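PDB 3U24: putative Lipoprotein, which is of unknown function but binds zinc and calcium ions and is probably related to the zinc-dependent metallopeptidases. Local coordinates for residues L330-F333 with V334-N338; E508-W511 with R512-T515; Y524-G527 with Y528-Y532; D533-E536 with E537-L541. One frame throughout, in Å; residues are numbered along the deposited sequence.

Interaction 1: residues L330-F333 with V334-N338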
loop_
_atom_site.group_PDB
_atom_site.type_symbol
_atom_site.label_atom_id
_atom_site.label_comp_id
_atom_site.label_asym_id
_atom_site.label_seq_id
_atom_site.Cartn_x
_atom_site.Cartn_y
_atom_site.Cartn_z
ATOM N N LEU A 330 -3.720 7.851 -24.214
ATOM C CA LEU A 330 -4.746 7.288 -23.342
ATOM C C LEU A 330 -5.876 8.310 -23.138
ATOM O O LEU A 330 -7.052 7.918 -23.144
ATOM C CB LEU A 330 -4.146 6.855 -21.972
ATOM C CG LEU A 330 -3.065 5.728 -22.029
ATOM C CD1 LEU A 330 -2.431 5.538 -20.671
ATOM C CD2 LEU A 330 -3.658 4.409 -22.532
ATOM N N ILE A 331 -5.512 9.596 -22.961
ATOM C CA ILE A 331 -6.481 10.674 -22.824
ATOM C C ILE A 331 -7.392 10.685 -24.046
ATOM O O ILE A 331 -8.627 10.711 -23.914
ATOM C CB ILE A 331 -5.815 12.055 -22.625
ATOM C CG1 ILE A 331 -5.101 12.122 -21.253
ATOM C CG2 ILE A 331 -6.849 13.227 -22.751
ATOM C CD1 ILE A 331 -4.259 13.384 -21.090
ATOM N N GLU A 332 -6.780 10.600 -25.226
ATOM C CA GLU A 332 -7.540 10.625 -26.476
ATOM C C GLU A 332 -8.466 9.420 -26.515
ATOM O O GLU A 332 -9.639 9.542 -26.825
ATOM C CB GLU A 332 -6.601 10.662 -27.697
ATOM C CG GLU A 332 -7.285 10.510 -29.052
ATOM C CD GLU A 332 -6.330 10.310 -30.256
ATOM O OE1 GLU A 332 -5.195 9.752 -30.120
ATOM O OE2 GLU A 332 -6.751 10.690 -31.376
ATOM N N PHE A 333 -7.948 8.256 -26.178
ATOM C CA PHE A 333 -8.773 7.074 -26.227
ATOM C C PHE A 333 -9.972 7.174 -25.241
ATOM O O PHE A 333 -11.087 6.862 -25.604
ATOM C CB PHE A 333 -7.929 5.820 -26.021
ATOM C CG PHE A 333 -8.731 4.575 -26.001
ATOM C CD1 PHE A 333 -9.367 4.171 -24.828
ATOM C CD2 PHE A 333 -8.898 3.815 -27.159
ATOM C CE1 PHE A 333 -10.159 3.041 -24.805
ATOM C CE2 PHE A 333 -9.684 2.660 -27.126
ATOM C CZ PHE A 333 -10.315 2.278 -25.941
ATOM N N VAL A 334 -9.750 7.633 -24.024
ATOM C CA VAL A 334 -10.817 7.740 -23.050
ATOM C C VAL A 334 -11.885 8.723 -23.491
ATOM O O VAL A 334 -13.083 8.450 -23.350
ATOM C CB VAL A 334 -10.297 8.172 -21.687
ATOM C CG1 VAL A 334 -11.448 8.641 -20.814
ATOM C CG2 VAL A 334 -9.550 7.006 -21.056
ATOM N N ASN A 335 -11.453 9.835 -24.075
ATOM C CA ASN A 335 -12.395 10.783 -24.655
ATOM C C ASN A 335 -13.161 10.227 -25.827
ATOM O O ASN A 335 -14.363 10.352 -25.871
ATOM C CB ASN A 335 -11.684 12.076 -25.051
ATOM C CG ASN A 335 -11.192 12.829 -23.835
ATOM O OD1 ASN A 335 -11.777 12.703 -22.761
ATOM N ND2 ASN A 335 -10.128 13.598 -23.985
ATOM N N GLN A 336 -12.464 9.626 -26.770
ATOM C CA GLN A 336 -13.124 9.080 -27.931
ATOM C C GLN A 336 -14.177 8.047 -27.534
ATOM O O GLN A 336 -15.259 8.055 -28.078
ATOM C CB GLN A 336 -12.124 8.449 -28.894
ATOM C CG GLN A 336 -11.350 9.468 -29.717
ATOM C CD GLN A 336 -12.197 10.196 -30.753
ATOM O OE1 GLN A 336 -13.091 9.627 -31.371
ATOM N NE2 GLN A 336 -11.885 11.445 -30.971
ATOM N N LYS A 337 -13.872 7.204 -26.552
ATOM C CA LYS A 337 -14.759 6.095 -26.186
ATOM C C LYS A 337 -15.737 6.460 -25.075
ATOM O O LYS A 337 -16.533 5.627 -24.639
ATOM C CB LYS A 337 -13.920 4.869 -25.765
ATOM C CG LYS A 337 -13.007 4.370 -26.877
ATOM C CD LYS A 337 -13.785 3.590 -27.912
ATOM C CE LYS A 337 -13.011 3.423 -29.220
ATOM N NZ LYS A 337 -13.727 2.396 -30.035
ATOM N N ASN A 338 -15.676 7.702 -24.602
ATOM C CA ASN A 338 -16.593 8.150 -23.569
ATOM C C ASN A 338 -16.553 7.339 -22.300
ATOM O O ASN A 338 -17.583 7.012 -21.734
ATOM C CB ASN A 338 -18.021 8.113 -24.097
ATOM C CG ASN A 338 -18.362 9.367 -24.807
ATOM O OD1 ASN A 338 -18.162 10.459 -24.258
ATOM N ND2 ASN A 338 -18.852 9.245 -26.014
#

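Interaction 2: residues E508-W511 with R512-T515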
loop_
_atom_site.group_PDB
_atom_site.type_symbol
_atom_site.label_atom_id
_atom_site.label_comp_id
_atom_site.label_asym_id
_atom_site.label_seq_id
_atom_site.Cartn_x
_atom_site.Cartn_y
_atom_site.Cartn_z
ATOM N N GLU A 508 10.621 -14.898 -4.762
ATOM C CA GLU A 508 11.262 -14.874 -3.453
ATOM C C GLU A 508 10.850 -13.614 -2.682
ATOM O O GLU A 508 10.576 -13.695 -1.494
ATOM C CB GLU A 508 12.796 -14.924 -3.550
ATOM C CG GLU A 508 13.470 -16.291 -3.448
ATOM C CD GLU A 508 15.018 -16.220 -3.647
ATOM O OE1 GLU A 508 15.573 -15.088 -3.797
ATOM O OE2 GLU A 508 15.698 -17.288 -3.663
ATOM N N GLY A 509 10.869 -12.468 -3.338
ATOM C CA GLY A 509 10.432 -11.222 -2.747
ATOM C C GLY A 509 8.993 -11.309 -2.234
ATOM O O GLY A 509 8.673 -10.819 -1.141
ATOM N N LYS A 510 8.135 -11.964 -3.003
ATOM C CA LYS A 510 6.753 -12.146 -2.609
ATOM C C LYS A 510 6.584 -13.055 -1.402
ATOM O O LYS A 510 5.815 -12.745 -0.494
ATOM C CB LYS A 510 5.937 -12.665 -3.771
ATOM C CG LYS A 510 5.575 -11.606 -4.782
ATOM C CD LYS A 510 4.451 -10.704 -4.282
ATOM C CE LYS A 510 4.164 -9.603 -5.307
ATOM N NZ LYS A 510 3.570 -10.157 -6.569
ATOM N N TRP A 511 7.324 -14.156 -1.360
ATOM C CA TRP A 511 7.320 -15.000 -0.182
ATOM C C TRP A 511 7.693 -14.210 1.075
ATOM O O TRP A 511 6.979 -14.250 2.087
ATOM C CB TRP A 511 8.277 -16.176 -0.384
ATOM C CG TRP A 511 8.619 -16.887 0.886
ATOM C CD1 TRP A 511 9.792 -16.796 1.616
ATOM C CD2 TRP A 511 7.769 -17.814 1.644
ATOM N NE1 TRP A 511 9.722 -17.590 2.752
ATOM C CE2 TRP A 511 8.548 -18.230 2.813
ATOM C CE3 TRP A 511 6.508 -18.358 1.453
ATOM C CZ2 TRP A 511 8.055 -19.115 3.739
ATOM C CZ3 TRP A 511 6.018 -19.242 2.402
ATOM C CH2 TRP A 511 6.774 -19.625 3.506
ATOM N N ARG A 512 8.817 -13.498 1.012
ATOM C CA ARG A 512 9.278 -12.698 2.136
ATOM C C ARG A 512 8.221 -11.702 2.613
ATOM O O ARG A 512 7.962 -11.575 3.798
ATOM C CB ARG A 512 10.557 -11.939 1.784
ATOM C CG ARG A 512 11.168 -11.202 2.983
ATOM C CD ARG A 512 12.464 -10.467 2.607
ATOM N NE ARG A 512 13.250 -10.034 3.782
ATOM C CZ ARG A 512 13.289 -8.788 4.262
ATOM N NH1 ARG A 512 12.582 -7.808 3.678
ATOM N NH2 ARG A 512 14.044 -8.515 5.339
ATOM N N ARG A 513 7.618 -11.004 1.674
ATOM C CA ARG A 513 6.595 -10.011 1.985
ATOM C C ARG A 513 5.384 -10.653 2.720
ATOM O O ARG A 513 4.843 -10.072 3.684
ATOM C CB ARG A 513 6.182 -9.328 0.690
ATOM C CG ARG A 513 5.107 -8.278 0.810
ATOM C CD ARG A 513 5.035 -7.535 -0.513
ATOM N NE ARG A 513 3.842 -6.716 -0.605
ATOM C CZ ARG A 513 3.442 -6.085 -1.707
ATOM N NH1 ARG A 513 4.161 -6.176 -2.832
ATOM N NH2 ARG A 513 2.311 -5.375 -1.674
ATOM N N ALA A 514 5.011 -11.858 2.289
ATOM C CA ALA A 514 3.914 -12.633 2.905
ATOM C C ALA A 514 4.274 -13.202 4.271
ATOM O O ALA A 514 3.374 -13.447 5.074
ATOM C CB ALA A 514 3.457 -13.747 1.991
ATOM N N THR A 515 5.559 -13.415 4.546
ATOM C CA THR A 515 5.973 -13.877 5.842
ATOM C C THR A 515 5.931 -12.729 6.830
ATOM O O THR A 515 5.750 -12.951 8.020
ATOM C CB THR A 515 7.409 -14.468 5.853
ATOM O OG1 THR A 515 8.405 -13.459 5.535
ATOM C CG2 THR A 515 7.544 -15.604 4.874
#

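Interaction 3: residues Y524-G527 with Y528-Y532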
loop_
_atom_site.group_PDB
_atom_site.type_symbol
_atom_site.label_atom_id
_atom_site.label_comp_id
_atom_site.label_asym_id
_atom_site.label_seq_id
_atom_site.Cartn_x
_atom_site.Cartn_y
_atom_site.Cartn_z
ATOM N N TYR A 524 -5.439 -5.771 -3.807
ATOM C CA TYR A 524 -5.541 -5.495 -5.240
ATOM C C TYR A 524 -6.697 -6.253 -5.854
ATOM O O TYR A 524 -7.561 -5.661 -6.533
ATOM C CB TYR A 524 -4.253 -5.838 -5.963
ATOM C CG TYR A 524 -3.046 -5.282 -5.271
ATOM C CD1 TYR A 524 -2.421 -6.012 -4.248
ATOM C CD2 TYR A 524 -2.522 -4.047 -5.623
ATOM C CE1 TYR A 524 -1.331 -5.515 -3.586
ATOM C CE2 TYR A 524 -1.421 -3.528 -4.957
ATOM C CZ TYR A 524 -0.831 -4.262 -3.958
ATOM O OH TYR A 524 0.248 -3.804 -3.273
ATOM N N TYR A 525 -6.739 -7.555 -5.607
ATOM C CA TYR A 525 -7.752 -8.388 -6.223
ATOM C C TYR A 525 -9.129 -8.149 -5.585
ATOM O O TYR A 525 -10.146 -8.197 -6.253
ATOM C CB TYR A 525 -7.372 -9.850 -6.080
ATOM C CG TYR A 525 -8.340 -10.799 -6.696
ATOM C CD1 TYR A 525 -8.540 -10.832 -8.060
ATOM C CD2 TYR A 525 -9.033 -11.697 -5.910
ATOM C CE1 TYR A 525 -9.439 -11.707 -8.632
ATOM C CE2 TYR A 525 -9.905 -12.610 -6.463
ATOM C CZ TYR A 525 -10.088 -12.612 -7.823
ATOM O OH TYR A 525 -11.004 -13.483 -8.332
ATOM N N SER A 526 -9.140 -7.961 -4.272
ATOM C CA SER A 526 -10.385 -7.754 -3.565
ATOM C C SER A 526 -11.144 -6.536 -4.092
ATOM O O SER A 526 -12.299 -6.650 -4.469
ATOM C CB SER A 526 -10.114 -7.609 -2.096
ATOM O OG SER A 526 -11.320 -7.269 -1.456
ATOM N N GLY A 527 -10.479 -5.411 -4.220
ATOM C CA GLY A 527 -11.151 -4.231 -4.772
ATOM C C GLY A 527 -11.545 -4.381 -6.230
ATOM O O GLY A 527 -12.653 -4.016 -6.616
ATOM N N TYR A 528 -10.640 -4.939 -7.044
ATOM C CA TYR A 528 -10.956 -5.255 -8.421
ATOM C C TYR A 528 -12.217 -6.121 -8.573
ATOM O O TYR A 528 -13.117 -5.814 -9.370
ATOM C CB TYR A 528 -9.763 -5.933 -9.063
ATOM C CG TYR A 528 -10.059 -6.683 -10.334
ATOM C CD1 TYR A 528 -10.513 -6.021 -11.472
ATOM C CD2 TYR A 528 -9.839 -8.053 -10.412
ATOM C CE1 TYR A 528 -10.749 -6.709 -12.655
ATOM C CE2 TYR A 528 -10.095 -8.750 -11.574
ATOM C CZ TYR A 528 -10.550 -8.080 -12.688
ATOM O OH TYR A 528 -10.798 -8.800 -13.825
ATOM N N ARG A 529 -12.302 -7.182 -7.798
ATOM C CA ARG A 529 -13.399 -8.139 -7.931
ATOM C C ARG A 529 -14.689 -7.477 -7.508
ATOM O O ARG A 529 -15.704 -7.611 -8.189
ATOM C CB ARG A 529 -13.134 -9.403 -7.088
ATOM C CG ARG A 529 -13.846 -10.679 -7.550
ATOM C CD ARG A 529 -13.505 -11.118 -8.985
ATOM N NE ARG A 529 -14.621 -10.897 -9.905
ATOM C CZ ARG A 529 -14.583 -11.084 -11.232
ATOM N NH1 ARG A 529 -13.495 -11.537 -11.863
ATOM N NH2 ARG A 529 -15.672 -10.829 -11.942
ATOM N N GLU A 530 -14.659 -6.732 -6.391
ATOM C CA GLU A 530 -15.893 -6.057 -5.935
ATOM C C GLU A 530 -16.374 -4.998 -6.915
ATOM O O GLU A 530 -17.553 -4.871 -7.114
ATOM C CB GLU A 530 -15.754 -5.441 -4.533
ATOM C CG GLU A 530 -15.850 -6.418 -3.378
ATOM C CD GLU A 530 -16.001 -5.703 -2.035
ATOM O OE1 GLU A 530 -14.998 -5.186 -1.519
ATOM O OE2 GLU A 530 -17.124 -5.609 -1.507
ATOM N N ILE A 531 -15.467 -4.236 -7.509
ATOM C CA ILE A 531 -15.823 -3.186 -8.473
ATOM C C ILE A 531 -16.413 -3.774 -9.769
ATOM O O ILE A 531 -17.501 -3.342 -10.229
ATOM C CB ILE A 531 -14.629 -2.251 -8.801
ATOM C CG1 ILE A 531 -14.218 -1.453 -7.562
ATOM C CG2 ILE A 531 -14.979 -1.281 -9.924
ATOM C CD1 ILE A 531 -12.901 -0.696 -7.713
ATOM N N TYR A 532 -15.737 -4.764 -10.338
ATOM C CA TYR A 532 -16.230 -5.439 -11.546
ATOM C C TYR A 532 -17.569 -6.120 -11.286
ATOM O O TYR A 532 -18.497 -5.946 -12.069
ATOM C CB TYR A 532 -15.218 -6.478 -12.081
ATOM C CG TYR A 532 -15.469 -6.866 -13.512
ATOM C CD1 TYR A 532 -16.373 -7.882 -13.839
ATOM C CD2 TYR A 532 -14.810 -6.213 -14.562
ATOM C CE1 TYR A 532 -16.603 -8.247 -15.174
ATOM C CE2 TYR A 532 -15.053 -6.540 -15.914
ATOM C CZ TYR A 532 -15.965 -7.550 -16.217
ATOM O OH TYR A 532 -16.198 -7.889 -17.549
HETATM O O HOH W 1 -12.557 -4.765 -1.529
#

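Interaction 4: residues D533-E536 with E537-L541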
loop_
_atom_site.group_PDB
_atom_site.type_symbol
_atom_site.label_atom_id
_atom_site.label_comp_id
_atom_site.label_asym_id
_atom_site.label_seq_id
_atom_site.Cartn_x
_atom_site.Cartn_y
_atom_site.Cartn_z
ATOM N N ASP A 533 -17.682 -6.892 -10.215
ATOM C CA ASP A 533 -18.980 -7.531 -9.887
ATOM C C ASP A 533 -20.069 -6.477 -9.605
ATOM O O ASP A 533 -21.167 -6.614 -10.070
ATOM C CB ASP A 533 -18.879 -8.477 -8.695
ATOM C CG ASP A 533 -17.958 -9.682 -8.961
ATOM O OD1 ASP A 533 -17.686 -10.000 -10.167
ATOM O OD2 ASP A 533 -17.511 -10.302 -7.935
ATOM N N PHE A 534 -19.759 -5.421 -8.867
ATOM C CA PHE A 534 -20.742 -4.352 -8.714
ATOM C C PHE A 534 -21.138 -3.749 -10.058
ATOM O O PHE A 534 -22.297 -3.499 -10.285
ATOM C CB PHE A 534 -20.257 -3.244 -7.774
ATOM C CG PHE A 534 -21.191 -2.058 -7.688
ATOM C CD1 PHE A 534 -22.567 -2.244 -7.525
ATOM C CD2 PHE A 534 -20.697 -0.779 -7.745
ATOM C CE1 PHE A 534 -23.420 -1.165 -7.447
ATOM C CE2 PHE A 534 -21.537 0.306 -7.645
ATOM C CZ PHE A 534 -22.903 0.127 -7.530
ATOM N N ARG A 535 -20.184 -3.541 -10.954
ATOM C CA ARG A 535 -20.532 -3.012 -12.251
ATOM C C ARG A 535 -21.513 -3.928 -12.965
ATOM O O ARG A 535 -22.536 -3.459 -13.486
ATOM C CB ARG A 535 -19.342 -2.768 -13.132
ATOM C CG ARG A 535 -19.788 -2.183 -14.448
ATOM C CD ARG A 535 -18.639 -2.024 -15.390
ATOM N NE ARG A 535 -18.324 -3.262 -16.070
ATOM C CZ ARG A 535 -17.373 -3.388 -16.973
ATOM N NH1 ARG A 535 -16.577 -2.359 -17.283
ATOM N NH2 ARG A 535 -17.215 -4.551 -17.570
ATOM N N GLU A 536 -21.218 -5.220 -12.992
ATOM C CA GLU A 536 -22.091 -6.132 -13.726
ATOM C C GLU A 536 -23.467 -6.181 -13.091
ATOM O O GLU A 536 -24.443 -6.303 -13.783
ATOM C CB GLU A 536 -21.483 -7.517 -13.853
ATOM C CG GLU A 536 -20.187 -7.578 -14.684
ATOM C CD GLU A 536 -20.313 -6.991 -16.104
ATOM O OE1 GLU A 536 -21.041 -7.567 -16.942
ATOM O OE2 GLU A 536 -19.662 -5.948 -16.384
ATOM N N GLU A 537 -23.532 -6.077 -11.770
ATOM C CA GLU A 537 -24.801 -5.993 -11.032
ATOM C C GLU A 537 -25.602 -4.734 -11.387
ATOM O O GLU A 537 -26.817 -4.759 -11.499
ATOM C CB GLU A 537 -24.509 -6.016 -9.527
ATOM C CG GLU A 537 -25.719 -5.737 -8.654
ATOM C CD GLU A 537 -25.404 -5.758 -7.172
ATOM O OE1 GLU A 537 -24.259 -5.500 -6.770
ATOM O OE2 GLU A 537 -26.330 -6.022 -6.385
ATOM N N TYR A 538 -24.903 -3.634 -11.578
ATOM C CA TYR A 538 -25.543 -2.394 -11.944
ATOM C C TYR A 538 -26.026 -2.415 -13.399
ATOM O O TYR A 538 -27.088 -1.858 -13.705
ATOM C CB TYR A 538 -24.566 -1.269 -11.744
ATOM C CG TYR A 538 -25.150 0.090 -11.571
ATOM C CD1 TYR A 538 -25.590 0.501 -10.340
ATOM C CD2 TYR A 538 -25.168 1.002 -12.614
ATOM C CE1 TYR A 538 -26.090 1.765 -10.152
ATOM C CE2 TYR A 538 -25.650 2.278 -12.433
ATOM C CZ TYR A 538 -26.105 2.640 -11.192
ATOM O OH TYR A 538 -26.589 3.888 -10.965
ATOM N N LYS A 539 -25.251 -3.035 -14.290
ATOM C CA LYS A 539 -25.699 -3.271 -15.671
ATOM C C LYS A 539 -27.036 -4.021 -15.691
ATOM O O LYS A 539 -27.968 -3.629 -16.412
ATOM C CB LYS A 539 -24.672 -4.082 -16.455
ATOM C CG LYS A 539 -23.793 -3.284 -17.400
ATOM C CD LYS A 539 -22.430 -3.972 -17.599
ATOM C CE LYS A 539 -21.877 -3.808 -19.013
ATOM N NZ LYS A 539 -20.398 -3.799 -19.058
ATOM N N GLN A 540 -27.113 -5.086 -14.894
ATOM C CA GLN A 540 -28.343 -5.876 -14.734
ATOM C C GLN A 540 -29.535 -5.049 -14.282
ATOM O O GLN A 540 -30.634 -5.229 -14.780
ATOM C CB GLN A 540 -28.151 -6.994 -13.707
ATOM C CG GLN A 540 -27.641 -8.304 -14.273
ATOM C CD GLN A 540 -28.752 -9.263 -14.643
ATOM O OE1 GLN A 540 -29.935 -8.894 -14.686
ATOM N NE2 GLN A 540 -28.379 -10.516 -14.895
ATOM N N LEU A 541 -29.316 -4.171 -13.318
ATOM C CA LEU A 541 -30.401 -3.379 -12.750
ATOM C C LEU A 541 -30.890 -2.287 -13.678
ATOM O O LEU A 541 -32.080 -2.066 -13.750
ATOM C CB LEU A 541 -30.003 -2.797 -11.395
ATOM C CG LEU A 541 -30.264 -3.692 -10.163
ATOM C CD1 LEU A 541 -30.986 -5.005 -10.484
ATOM C CD2 LEU A 541 -28.976 -3.977 -9.389
#

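Interaction 1: residues L330-F333 with V334-N338
L330 to F333 and V334 to K337 are successive turns at the C-terminal end of helix 319-337, which finishes in a Schellman motif at N338. Four i to i+4 backbone bonds join the turns. The first runs from V334 N to L330 O (2.9 Å) and the last from K337 N to F333 O (3.0 Å). Between them, N335 N bonds to I331 O and Q336 N to E332 O. N338 then leaves helical geometry with a positive phi of 58°, and its N bonds back to N335 O (3.2 Å). The OD1 of N338 also accepts from K549 NZ.

The helix has a buried and an exposed side. L330 and V334 face the protein and pack on M449 of helix 435-451. L330 also touches N406 and I407 of helix 401-409, and its side chain is about 10 Å from a bound zinc ion. I331 and N335 lie side by side and point the same way, with I331 CG2 3.5 Å from N335 ND2. E332 and Q336 meet more loosely through their CG atoms.

The most extensive side-chain contact here joins F333 and K337. The F333 ring also meets Y454 edge-to-face and touches M449. With CG anti to the backbone N (chi1 177°), the ring is carried toward the next turn of the helix. The K337 chain bends at chi2 and crosses the ring obliquely. This is a CH-pi contact: K337 CG sits over one ring face, 3.7 Å from the centroid and 3.5 Å from F333 CZ.

Interaction 2: residues E508-W511 with R512-T515
T515 is held to R512 and W511: its OG1 donates to R512 O at 2.6 Å, and its N bonds to W511 O at 3.0 Å. T515 N adds a weak bond to R512 O. This is a threonine bonded back to the carbonyl three residues earlier in helix 504-516. The T515 chi1 of 64° puts OG1 between the backbone N and the carbonyl carbon. It also leaves CG2 facing the previous turn, where the methyl group sits over the indole of W511. CG2 is 3.7 Å from the centroid of the five-membered ring, 22° off its normal, and 3.5 Å from W511 CE2. This is a CH-pi contact.

W511 also packs on E489 and A492 of helix 489-499, and its side chain is about 5 Å from a bound calcium ion. With W511 replaced by an alanine, the T515 methyl is likely to lose the ring it rests on, and a gap to open against helix 489-499. The K510 and R513 side chains reach away to outside partners. K510 NZ bonds to N475 OD1, and R513 NH2 bonds to Q520 OE1 and Y524 OH. The threonine therefore does two jobs: its hydroxyl is tied to the backbone, so its methyl is fixed against the indole.

Interaction 3: residues Y524-G527 with Y528-Y532
The N-terminal part of helix 523-542 is a buried helical segment that runs past the zinc site of H408, H414 and E439. The i to i+4 ladder is complete here: Y528 N, R529 N, E530 N and I531 N bond to the carbonyls of Y524, Y525, S526 and G527. Y524 reaches toward the metal site. Its side chain is about 5 Å from the bound zinc ion and touches E439, and its OH bonds to Q520 and to R513.

Y525 and Y528 meet obliquely. Y525 CD1 comes to the edge of the Y528 ring, near its plane, at 3.9 Å from CD2. Y525 and R529 run side by side in the same direction. Each has CG anti to the backbone N (chi1 -179° and -156°), and the arginine chain then bends at chi2 and chi3. That brings R529 CD to 3.5 Å from Y525 OH. The polar ends of both side chains converge on D270 of helix 260-289: Y525 OH hydrogen-bonds to OD2, and R529 NH1 forms a salt bridge with it. R529 NH2 forms a second salt bridge, to D533.

S526 and E530 are joined through water. E530 OE2 accepts from G257 N, while a water 2.8 Å from S526 OG donates to E530 OE1 at 2.5 Å.

Interaction 4: residues D533-E536 with E537-L541
E536 leaves the helix at CB, which lies 3.3 Å from E537 N. The chain folds back at chi2 (-55°), which turns its carboxylate alongside K539. CD lies 4.0 Å from K539 CD. OE1 is 3.9 Å from that same methylene carbon. OE2 does most of the polar work. R535 grips it side-on with NE at 3.0 Å and NH2 at 3.1 Å, and the oxygen lies in the guanidinium plane. K539 NZ completes a salt-bridge network at 3.5 Å from OE2. This ammonium sits over one face of the R535 guanidinium, and the shared carboxylate probably offsets the two positive charges. A glutamine in its place removes the charge, and K539 would probably lose its salt-bridge mate beside the R535 guanidinium.

On another side of the helix, F534 and Y538 point the same way. F534 CZ is 3.9 Å from Y538 CD1, with the ring planes at 70°. E537 OE1 comes to the edge of the F534 ring and also forms a salt bridge with R567. Three helices pack against this part of helix 523-542. F534 and Y538 pack on helix 563-571 and on F551 of helix 548-555. R535 reaches Y444 and E451 of helix 435-451.

All four contacts join successive turns of single helices. Interactions 3 and 4 share helix 523-542. Interaction 3 is buried and lies nearer the chain centre, where Y525 and R529 share D270. Interaction 4 is partly buried and adds a salt-bridge network. Interaction 2 is partly buried, on the preceding helix, and touches interaction 3 through a probable hydrogen bond from R513 to Y524. Interaction 1, at a helix end, is partly buried, with L330 and V334 inside and the polar residues exposed. Its nearest atoms are about 10 Å from interaction 4. Both 1 and 2 use a CH-pi contact, but 1 has a lysine methylene over phenylalanine and 2 a threonine methyl over tryptophan.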